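Local coordinates for protein type 3 secretion system regulator YopR (PDB 1Z21) that may regulate assembly of the type III secretion injectisome by controlling secretion or polymerisation of the needle subunit, and is involved in pathogenesis, at residues Q16-N21 and G70-A75; V27-V30 and V35-A38. All coordinates share one frame; numbering follows the deposited sequence.

Contact 1: residues Q16-N21 and G70-A75; sequences QYYASN and GKRWEA
The phenol of Tyr18 reaches from the last turn of helix 6-19 to the first turn of helix 71-82 and ends between two aliphatic chains. This is the close part: Tyr18 OH lies 3.4 Å from Arg72 CG and 3.5 Å from Lys71 CG. A tyrosine suits a place where the CA atoms of Tyr18 and Arg72 are 10.1 Å apart, since it is long and rigid and ends in a polar atom. Arg72 also brings NE to the ring edge, in plane, 3.9 Å from Tyr18 CE2; its guanidinium is salt-bridged to Glu11 and makes a cation-pi contact with Trp14. The contact thus joins the first and fourth helices of the five-helix YopR core domain, which resembles one domain of the secretion regulator YopN. The solvent side is that of the exposed Lys71. Its chain comes from the opposite direction and bends at the last torsion (chi4 142°) to lay NZ over one ring face, 4.1 Å from the centroid of the Tyr18 ring, a cation-pi contact. A water bridges the helices here, 2.9 Å from Tyr18 OH and donating to Lys71 O. Toward helix 25-43 the approach is merely loose: the short side chain of Ala75 faces Tyr17, whose OH is 4.5 Å from Ala75 CB.

Contact 2: residues V27-V30 and V35-A38; sequences VLEV and VREA
Glu29 and Arg36 form a salt bridge between residues seven apart, two turns along one helix, 25-43, the second of the five helices of the YopR core domain. At this spacing both residues come round to nearly the same face, but their CA atoms are 9.6 Å apart, a gap that two long side chains can close. Arginine suits the far end because it is long and offers several N-H groups in one plane; glutamate gives two oxygens to match.

The arginine can be followed outward. CB points toward the 27-30 turn. The chain is extended as far as CD, and CB, CG and CD make no close contact with Glu29, serving as the spacer. A bend about CG-CD (chi3 -59°) turns NE off that line, and NE gives its hydrogen to Val80 O of helix 71-82. CZ then carries the flat end to the carboxylate, lying 3.7 Å from Glu29 OE2. NH2 donates both to Gln79 O and, in an almost straight bond of 168°, to Glu29 OE1 at 2.9 Å.

The glutamate bends too, about CB-CG, turning its carboxylate to meet the arginine end-on, the planes 13° apart. Glu29 OE1 also accepts from Gln79 NE2, so the pair is tied to helix 71-82 as well as to its own helix. These bonds restrict rotation of both groups and would probably favour the charged forms. The second arm is less regular: Arg36 NH1 reaches Glu29 OE2 on its syn side, also at 2.9 Å, but from a position clearly out of the carboxylate plane.

How the contacts relate
The centres of the two contacts are about 13 Å apart, on the same small helical domain. Along the chain the order is 16-21, 27-30, 35-38, 70-75, so both halves of contact 2 fall between the halves of contact 1. Contact 1 joins helices 6-19 and 71-82, far apart in sequence, whereas contact 2 stays within helix 25-43, which follows helix 6-19 directly. They meet mainly through Leu28, whose CB is 3.8 Å from Tyr17 CE1 and whose CD2 is 3.8 Å from Ala75 O, with Val27 also against Tyr17. Helix 25-43 therefore packs against both helices of contact 1, so three of the five helices of the YopR core domain are held together here.

Contact 1: residues Q16-N21 and G70-A75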
loop_
_atom_site.group_PDB
_atom_site.type_symbol
_atom_site.label_atom_id
_atom_site.label_comp_id
_atom_site.label_asym_id
_atom_site.label_seq_id
_atom_site.Cartn_x
_atom_site.Cartn_y
_atom_site.Cartn_z
ATOM N N GLN A 16 16.198 0.247 -6.301
ATOM C CA GLN A 16 16.723 1.514 -5.813
ATOM C C GLN A 16 16.271 1.792 -4.391
ATOM O O GLN A 16 17.031 2.346 -3.598
ATOM C CB GLN A 16 16.344 2.687 -6.728
ATOM C CG GLN A 16 17.131 2.768 -8.024
ATOM C CD GLN A 16 18.639 2.814 -7.821
ATOM O OE1 GLN A 16 19.153 3.739 -7.186
ATOM N NE2 GLN A 16 19.344 1.813 -8.353
ATOM N N TYR A 17 15.045 1.404 -4.052
ATOM C CA TYR A 17 14.565 1.630 -2.696
ATOM C C TYR A 17 15.411 0.852 -1.684
ATOM O O TYR A 17 15.902 1.433 -0.725
ATOM C CB TYR A 17 13.095 1.246 -2.540
ATOM C CG TYR A 17 12.642 1.329 -1.111
ATOM C CD1 TYR A 17 12.457 2.557 -0.496
ATOM C CD2 TYR A 17 12.433 0.176 -0.354
ATOM C CE1 TYR A 17 12.066 2.634 0.838
ATOM C CE2 TYR A 17 12.052 0.250 0.971
ATOM C CZ TYR A 17 11.873 1.479 1.555
ATOM O OH TYR A 17 11.485 1.551 2.865
ATOM N N TYR A 18 15.581 -0.448 -1.899
ATOM C CA TYR A 18 16.238 -1.314 -0.908
ATOM C C TYR A 18 17.743 -1.076 -0.820
ATOM O O TYR A 18 18.335 -1.243 0.242
ATOM C CB TYR A 18 15.971 -2.794 -1.202
ATOM C CG TYR A 18 14.600 -3.260 -0.748
ATOM C CD1 TYR A 18 14.175 -3.071 0.558
ATOM C CD2 TYR A 18 13.727 -3.878 -1.640
ATOM C CE1 TYR A 18 12.908 -3.479 0.972
ATOM C CE2 TYR A 18 12.467 -4.298 -1.237
ATOM C CZ TYR A 18 12.058 -4.095 0.063
ATOM O OH TYR A 18 10.806 -4.519 0.461
ATOM N N ALA A 19 18.349 -0.688 -1.933
ATOM C CA ALA A 19 19.770 -0.351 -1.953
ATOM C C ALA A 19 20.018 0.902 -1.119
ATOM O O ALA A 19 20.995 0.954 -0.344
ATOM C CB ALA A 19 20.241 -0.122 -3.383
ATOM N N SER A 20 19.109 1.874 -1.252
ATOM C CA SER A 20 19.268 3.207 -0.692
ATOM C C SER A 20 19.527 3.144 0.794
ATOM O O SER A 20 19.037 2.269 1.485
ATOM C CB SER A 20 18.050 4.094 -0.974
ATOM O OG SER A 20 16.899 3.639 -0.283
ATOM N N ASN A 21 20.316 4.101 1.268
ATOM C CA ASN A 21 20.685 4.199 2.673
ATOM C C ASN A 21 20.994 5.648 2.989
ATOM O O ASN A 21 21.968 6.184 2.461
ATOM C CB ASN A 21 21.925 3.363 2.959
ATOM C CG ASN A 21 22.395 3.500 4.383
ATOM O OD1 ASN A 21 23.487 4.025 4.640
ATOM N ND2 ASN A 21 21.579 3.038 5.321
ATOM N N GLY A 70 4.609 -9.941 1.386
ATOM C CA GLY A 70 5.821 -9.825 2.169
ATOM C C GLY A 70 6.048 -8.423 2.716
ATOM O O GLY A 70 5.128 -7.623 2.850
ATOM N N LYS A 71 7.304 -8.132 3.035
ATOM C CA LYS A 71 7.690 -6.847 3.602
ATOM C C LYS A 71 7.404 -5.667 2.666
ATOM O O LYS A 71 7.345 -4.536 3.124
ATOM C CB LYS A 71 9.177 -6.859 3.998
ATOM C CG LYS A 71 10.136 -7.043 2.825
ATOM C CD LYS A 71 11.612 -7.111 3.257
ATOM C CE LYS A 71 12.485 -7.685 2.146
ATOM N NZ LYS A 71 13.814 -7.001 2.070
ATOM N N ARG A 72 7.240 -5.921 1.369
ATOM C CA ARG A 72 6.840 -4.850 0.433
ATOM C C ARG A 72 5.473 -4.279 0.772
ATOM O O ARG A 72 5.246 -3.070 0.668
ATOM C CB ARG A 72 6.856 -5.335 -1.019
ATOM C CG ARG A 72 8.255 -5.528 -1.528
ATOM C CD ARG A 72 8.368 -6.095 -2.914
ATOM N NE ARG A 72 9.766 -6.416 -3.169
ATOM C CZ ARG A 72 10.274 -6.681 -4.348
ATOM N NH1 ARG A 72 9.519 -6.679 -5.422
ATOM N NH2 ARG A 72 11.565 -6.949 -4.452
ATOM N N TRP A 73 4.553 -5.154 1.180
ATOM C CA TRP A 73 3.222 -4.705 1.585
ATOM C C TRP A 73 3.285 -3.706 2.745
ATOM O O TRP A 73 2.581 -2.710 2.738
ATOM C CB TRP A 73 2.343 -5.898 1.970
ATOM C CG TRP A 73 1.798 -6.679 0.808
ATOM C CD1 TRP A 73 2.227 -6.651 -0.480
ATOM C CD2 TRP A 73 0.722 -7.620 0.848
ATOM N NE1 TRP A 73 1.483 -7.507 -1.254
ATOM C CE2 TRP A 73 0.539 -8.106 -0.463
ATOM C CE3 TRP A 73 -0.132 -8.077 1.854
ATOM C CZ2 TRP A 73 -0.442 -9.048 -0.786
ATOM C CZ3 TRP A 73 -1.102 -9.015 1.528
ATOM C CH2 TRP A 73 -1.250 -9.483 0.229
ATOM N N GLU A 74 4.135 -3.981 3.732
ATOM C CA GLU A 74 4.265 -3.132 4.911
ATOM C C GLU A 74 4.777 -1.746 4.538
ATOM O O GLU A 74 4.225 -0.755 4.963
ATOM C CB GLU A 74 5.197 -3.778 5.931
ATOM C CG GLU A 74 4.598 -5.014 6.586
ATOM C CD GLU A 74 5.619 -5.858 7.323
ATOM O OE1 GLU A 74 6.833 -5.592 7.207
ATOM O OE2 GLU A 74 5.193 -6.798 8.016
ATOM N N ALA A 75 5.807 -1.693 3.700
ATOM C CA ALA A 75 6.346 -0.409 3.240
ATOM C C ALA A 75 5.338 0.374 2.423
ATOM O O ALA A 75 5.172 1.575 2.615
ATOM C CB ALA A 75 7.610 -0.642 2.427
HETATM O O HOH W 1 10.023 -3.180 2.955
#

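Contact 2: residues V27-V30 and V35-A38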
loop_
_atom_site.group_PDB
_atom_site.type_symbol
_atom_site.label_atom_id
_atom_site.label_comp_id
_atom_site.label_asym_id
_atom_site.label_seq_id
_atom_site.Cartn_x
_atom_site.Cartn_y
_atom_site.Cartn_z
ATOM N N VAL A 27 11.465 7.504 -3.546
ATOM C CA VAL A 27 11.354 6.319 -4.378
ATOM C C VAL A 27 10.148 5.503 -3.928
ATOM O O VAL A 27 9.365 5.026 -4.740
ATOM C CB VAL A 27 12.637 5.471 -4.319
ATOM C CG1 VAL A 27 12.454 4.180 -5.092
ATOM C CG2 VAL A 27 13.824 6.271 -4.886
ATOM N N LEU A 28 9.999 5.354 -2.620
ATOM C CA LEU A 28 8.865 4.617 -2.082
ATOM C C LEU A 28 7.533 5.307 -2.414
ATOM O O LEU A 28 6.533 4.640 -2.658
ATOM C CB LEU A 28 9.037 4.422 -0.578
ATOM C CG LEU A 28 8.036 3.488 0.106
ATOM C CD1 LEU A 28 8.076 2.091 -0.477
ATOM C CD2 LEU A 28 8.332 3.456 1.589
ATOM N N GLU A 29 7.523 6.633 -2.459
ATOM C CA GLU A 29 6.318 7.370 -2.841
ATOM C C GLU A 29 5.937 7.094 -4.300
ATOM O O GLU A 29 4.765 6.895 -4.629
ATOM C CB GLU A 29 6.514 8.871 -2.586
ATOM C CG GLU A 29 5.425 9.773 -3.148
ATOM C CD GLU A 29 4.064 9.515 -2.541
ATOM O OE1 GLU A 29 3.987 8.893 -1.454
ATOM O OE2 GLU A 29 3.072 9.935 -3.159
ATOM N N VAL A 30 6.920 7.058 -5.193
ATOM C CA VAL A 30 6.628 6.621 -6.563
ATOM C C VAL A 30 5.995 5.211 -6.580
ATOM O O VAL A 30 4.966 4.974 -7.235
ATOM C CB VAL A 30 7.899 6.651 -7.466
ATOM C CG1 VAL A 30 7.543 6.212 -8.873
ATOM C CG2 VAL A 30 8.501 8.042 -7.498
ATOM N N VAL A 35 -0.763 2.427 -6.057
ATOM C CA VAL A 35 -1.453 1.613 -5.064
ATOM C C VAL A 35 -2.444 2.469 -4.306
ATOM O O VAL A 35 -3.583 2.056 -4.100
ATOM C CB VAL A 35 -0.477 0.939 -4.091
ATOM C CG1 VAL A 35 -1.223 -0.026 -3.182
ATOM C CG2 VAL A 35 0.622 0.210 -4.875
ATOM N N ARG A 36 -2.003 3.654 -3.892
ATOM C CA ARG A 36 -2.870 4.630 -3.255
ATOM C C ARG A 36 -4.041 4.968 -4.172
ATOM O O ARG A 36 -5.187 4.972 -3.736
ATOM C CB ARG A 36 -2.093 5.894 -2.896
ATOM C CG ARG A 36 -2.915 6.908 -2.102
ATOM C CD ARG A 36 -2.209 8.204 -1.825
ATOM N NE ARG A 36 -0.967 8.019 -1.067
ATOM C CZ ARG A 36 0.258 8.259 -1.532
ATOM N NH1 ARG A 36 0.455 8.685 -2.778
ATOM N NH2 ARG A 36 1.299 8.062 -0.741
ATOM N N GLU A 37 -3.762 5.253 -5.441
ATOM C CA GLU A 37 -4.831 5.558 -6.407
ATOM C C GLU A 37 -5.869 4.434 -6.479
ATOM O O GLU A 37 -7.076 4.692 -6.471
ATOM C CB GLU A 37 -4.250 5.853 -7.794
ATOM C CG GLU A 37 -3.504 7.183 -7.823
ATOM C CD GLU A 37 -2.694 7.437 -9.086
ATOM O OE1 GLU A 37 -2.390 6.490 -9.851
ATOM O OE2 GLU A 37 -2.342 8.617 -9.298
ATOM N N ALA A 38 -5.406 3.190 -6.528
ATOM C CA ALA A 38 -6.313 2.048 -6.624
ATOM C C ALA A 38 -7.127 1.873 -5.336
ATOM O O ALA A 38 -8.304 1.513 -5.378
ATOM C CB ALA A 38 -5.534 0.795 -6.940
#